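Local structure of tryparedoxin II (Crithidia fasciculata, 1I5G) at residues A[30-35]-A[138-143]. The protein is a thioredoxin-like electron carrier that probably passes reducing equivalents from trypanothione to downstream peroxidases in the trypanosomatid Crithidia fasciculata. The protein carries 1 engineered substitution. Residues are numbered along the deposited sequence; the frame is centred on the assembly and turned at random.
Sequences TVFFYF and KDFPWP
The carbonyl O of Trp142, whose indole meets Phe32, takes two hydrogen bonds, from Gln126 NE2 and Thr124 OG1, and its backbone N-H is donated to Asp139 O (N to O 2.9 Å). Tryptophan suits this place by pairing an N-H with a broad carbon rim: with NE1 bonded to Asp134 OD2, the indole can turn that rim to the buried side, where CZ3 lies 4.3 Å from Phe32 CE2, near the indole plane. Phe140 makes the closer approach. Its CE2 stands 3.5 Å from Phe32 CZ, and the two rings, reaching from opposite directions, meet rim to rim with planes at 55°. Phe140 carries CG anti to its own N (chi1 176°), which swings the ring across to the strand although its CB does not head there. Proline suits position 141 because its cis peptide bond brings its ring back onto the preceding aromatic, CB 3.8 Å above the centre of the Phe140 ring. Flat, wholly apolar phenylalanine suits Phe32, whose CE1, CZ and CE2 reach both aromatic neighbours; a serine here would probably open a gap beside their rims and leave CE2 and CZ of Phe140 without the partner they touch. The contact packs the segment after helix 127-133 against strand 30-36, an inner strand of the thioredoxin-like sheet, with Phe63 of strand 63-69 meeting both phenylalanines and Ala127 of helix 127-133 touching Phe32 and Trp142.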
ATOM      1  N   THR A  30       9.165   6.720  -0.861  1.00  2.52           N
ATOM      2  CA  THR A  30       8.591   5.961   0.258  1.00  2.96           C
ATOM      3  C   THR A  30       7.418   5.169  -0.305  1.00  3.69           C
ATOM      4  O   THR A  30       6.632   5.737  -1.084  1.00  2.82           O
ATOM      5  CB  THR A  30       8.071   6.913   1.339  1.00  5.22           C
ATOM      6  OG1 THR A  30       9.157   7.718   1.816  1.00  6.61           O
ATOM      7  CG2 THR A  30       7.561   6.109   2.519  1.00  6.25           C
ATOM      8  N   VAL A  31       7.272   3.897   0.031  1.00  2.47           N
ATOM      9  CA  VAL A  31       6.216   3.036  -0.484  1.00  2.11           C
ATOM     10  C   VAL A  31       5.380   2.605   0.720  1.00  2.30           C
ATOM     11  O   VAL A  31       5.908   2.024   1.677  1.00  2.56           O
ATOM     12  CB  VAL A  31       6.772   1.826  -1.245  1.00  3.47           C
ATOM     13  CG1 VAL A  31       5.591   0.955  -1.688  1.00  3.62           C
ATOM     14  CG2 VAL A  31       7.607   2.291  -2.444  1.00  3.83           C
ATOM     15  N   PHE A  32       4.095   2.908   0.630  1.00  2.70           N
ATOM     16  CA  PHE A  32       3.146   2.522   1.680  1.00  2.83           C
ATOM     17  C   PHE A  32       2.363   1.294   1.281  1.00  3.47           C
ATOM     18  O   PHE A  32       1.615   1.300   0.304  1.00  4.45           O
ATOM     19  CB  PHE A  32       2.170   3.666   2.016  1.00  3.08           C
ATOM     20  CG  PHE A  32       2.834   4.823   2.684  1.00  3.89           C
ATOM     21  CD1 PHE A  32       3.373   5.838   1.918  1.00  6.46           C
ATOM     22  CD2 PHE A  32       2.974   4.917   4.073  1.00  4.37           C
ATOM     23  CE1 PHE A  32       4.005   6.923   2.499  1.00  7.85           C
ATOM     24  CE2 PHE A  32       3.594   5.970   4.687  1.00  5.08           C
ATOM     25  CZ  PHE A  32       4.121   6.982   3.899  1.00  6.26           C
ATOM     26  N   PHE A  33       2.502   0.249   2.079  1.00  2.60           N
ATOM     27  CA  PHE A  33       1.815  -1.014   1.894  1.00  3.04           C
ATOM     28  C   PHE A  33       0.517  -0.887   2.655  1.00  2.79           C
ATOM     29  O   PHE A  33       0.472  -0.722   3.872  1.00  2.65           O
ATOM     30  CB  PHE A  33       2.682  -2.129   2.431  1.00  3.35           C
ATOM     31  CG  PHE A  33       3.904  -2.423   1.616  1.00  3.97           C
ATOM     32  CD1 PHE A  33       5.054  -1.691   1.818  1.00  5.49           C
ATOM     33  CD2 PHE A  33       3.899  -3.421   0.662  1.00  5.68           C
ATOM     34  CE1 PHE A  33       6.170  -1.964   1.067  1.00  7.09           C
ATOM     35  CE2 PHE A  33       5.038  -3.699  -0.102  1.00  7.21           C
ATOM     36  CZ  PHE A  33       6.167  -2.951   0.126  1.00  6.52           C
ATOM     37  N   TYR A  34      -0.590  -0.944   1.926  1.00  2.67           N
ATOM     38  CA  TYR A  34      -1.919  -0.698   2.465  1.00  3.01           C
ATOM     39  C   TYR A  34      -2.684  -2.006   2.539  1.00  2.71           C
ATOM     40  O   TYR A  34      -3.144  -2.575   1.552  1.00  2.28           O
ATOM     41  CB  TYR A  34      -2.695   0.295   1.559  1.00  2.57           C
ATOM     42  CG  TYR A  34      -4.130   0.580   1.976  1.00  2.23           C
ATOM     43  CD1 TYR A  34      -4.456   0.619   3.314  1.00  3.14           C
ATOM     44  CD2 TYR A  34      -5.157   0.795   1.060  1.00  3.48           C
ATOM     45  CE1 TYR A  34      -5.713   0.868   3.733  1.00  2.46           C
ATOM     46  CE2 TYR A  34      -6.425   1.042   1.485  1.00  2.87           C
ATOM     47  CZ  TYR A  34      -6.724   1.083   2.832  1.00  2.74           C
ATOM     48  OH  TYR A  34      -8.013   1.304   3.307  1.00  3.39           O
ATOM     49  N   PHE A  35      -2.825  -2.521   3.751  1.00  2.05           N
ATOM     50  CA  PHE A  35      -3.543  -3.759   4.046  1.00  2.50           C
ATOM     51  C   PHE A  35      -5.000  -3.419   4.260  1.00  2.27           C
ATOM     52  O   PHE A  35      -5.342  -2.654   5.187  1.00  2.59           O
ATOM     53  CB  PHE A  35      -2.910  -4.410   5.288  1.00  2.37           C
ATOM     54  CG  PHE A  35      -1.476  -4.852   5.039  1.00  3.04           C
ATOM     55  CD1 PHE A  35      -0.436  -3.951   5.114  1.00  2.91           C
ATOM     56  CD2 PHE A  35      -1.173  -6.176   4.731  1.00  3.62           C
ATOM     57  CE1 PHE A  35       0.873  -4.363   4.876  1.00  3.29           C
ATOM     58  CE2 PHE A  35       0.107  -6.577   4.493  1.00  4.46           C
ATOM     59  CZ  PHE A  35       1.107  -5.673   4.569  1.00  3.77           C
ATOM     60  N   LYS A 138       1.964  17.635   7.161  1.00  5.57           N
ATOM     61  CA  LYS A 138       2.975  18.489   7.808  1.00  5.86           C
ATOM     62  C   LYS A 138       4.141  17.722   8.420  1.00  7.09           C
ATOM     63  O   LYS A 138       5.288  18.166   8.434  1.00  8.12           O
ATOM     64  CB  LYS A 138       2.347  19.407   8.863  1.00  6.73           C
ATOM     65  CG  LYS A 138       1.272  20.335   8.346  1.00  6.71           C
ATOM     66  CD  LYS A 138       0.551  21.053   9.463  1.00  7.39           C
ATOM     67  CE  LYS A 138      -0.449  22.001   8.835  1.00  7.58           C
ATOM     68  NZ  LYS A 138      -1.306  22.684   9.862  1.00  9.22           N
ATOM     69  N   ASP A 139       3.889  16.523   8.948  1.00  6.24           N
ATOM     70  CA  ASP A 139       4.879  15.730   9.652  1.00  6.84           C
ATOM     71  C   ASP A 139       5.198  14.433   8.952  1.00  5.61           C
ATOM     72  O   ASP A 139       5.848  13.543   9.483  1.00  5.30           O
ATOM     73  CB  ASP A 139       4.372  15.402  11.058  1.00  8.62           C
ATOM     74  CG  ASP A 139       4.263  16.608  11.968  1.00 11.37           C
ATOM     75  OD1 ASP A 139       5.093  17.525  11.845  1.00 12.86           O
ATOM     76  OD2 ASP A 139       3.334  16.634  12.822  1.00 16.08           O
ATOM     77  N   PHE A 140       4.729  14.335   7.723  1.00  4.46           N
ATOM     78  CA  PHE A 140       5.027  13.161   6.869  1.00  5.70           C
ATOM     79  C   PHE A 140       6.542  12.983   6.775  1.00  6.68           C
ATOM     80  O   PHE A 140       7.265  14.004   6.667  1.00  9.10           O
ATOM     81  CB  PHE A 140       4.541  13.474   5.451  1.00  6.49           C
ATOM     82  CG  PHE A 140       4.861  12.390   4.453  1.00  5.84           C
ATOM     83  CD1 PHE A 140       6.079  12.358   3.776  1.00  7.37           C
ATOM     84  CD2 PHE A 140       3.938  11.395   4.198  1.00  6.82           C
ATOM     85  CE1 PHE A 140       6.322  11.336   2.866  1.00  7.88           C
ATOM     86  CE2 PHE A 140       4.196  10.384   3.292  1.00  8.01           C
ATOM     87  CZ  PHE A 140       5.378  10.362   2.640  1.00  7.82           C
ATOM     88  N   PRO A 141       7.082  11.760   6.801  1.00  6.09           N
ATOM     89  CA  PRO A 141       6.397  10.453   6.830  1.00  6.26           C
ATOM     90  C   PRO A 141       6.169   9.825   8.206  1.00  5.43           C
ATOM     91  O   PRO A 141       6.018   8.617   8.323  1.00  5.10           O
ATOM     92  CB  PRO A 141       7.388   9.556   6.092  1.00  7.94           C
ATOM     93  CG  PRO A 141       8.651  10.272   6.126  1.00  8.66           C
ATOM     94  CD  PRO A 141       8.551  11.608   6.802  1.00  8.12           C
ATOM     95  N   TRP A 142       6.130  10.642   9.238  1.00  4.66           N
ATOM     96  CA  TRP A 142       5.776  10.177  10.564  1.00  5.42           C
ATOM     97  C   TRP A 142       6.653   9.025  11.042  1.00  5.58           C
ATOM     98  O   TRP A 142       6.164   7.975  11.452  1.00  5.74           O
ATOM     99  CB  TRP A 142       4.301   9.811  10.609  1.00  5.57           C
ATOM    100  CG  TRP A 142       3.378  10.706   9.885  1.00  4.51           C
ATOM    101  CD1 TRP A 142       3.020  12.002  10.201  1.00  4.34           C
ATOM    102  CD2 TRP A 142       2.683  10.392   8.679  1.00  4.08           C
ATOM    103  NE1 TRP A 142       2.139  12.470   9.258  1.00  5.03           N
ATOM    104  CE2 TRP A 142       1.901  11.500   8.321  1.00  3.93           C
ATOM    105  CE3 TRP A 142       2.620   9.250   7.883  1.00  4.42           C
ATOM    106  CZ2 TRP A 142       1.073  11.503   7.198  1.00  4.34           C
ATOM    107  CZ3 TRP A 142       1.817   9.245   6.793  1.00  5.50           C
ATOM    108  CH2 TRP A 142       1.058  10.351   6.444  1.00  4.98           C
ATOM    109  N   PRO A 143       7.963   9.207  11.019  1.00  6.72           N
ATOM    110  CA  PRO A 143       8.809   8.064  11.362  1.00  7.22           C
ATOM    111  C   PRO A 143       8.534   7.595  12.786  1.00  7.89           C
ATOM    112  O   PRO A 143       8.434   8.386  13.732  1.00  9.42           O
ATOM    113  CB  PRO A 143      10.218   8.626  11.273  1.00  7.57           C
ATOM    114  CG  PRO A 143      10.041  10.108  11.448  1.00  7.62           C
ATOM    115  CD  PRO A 143       8.730  10.430  10.724  1.00  7.41           C
TER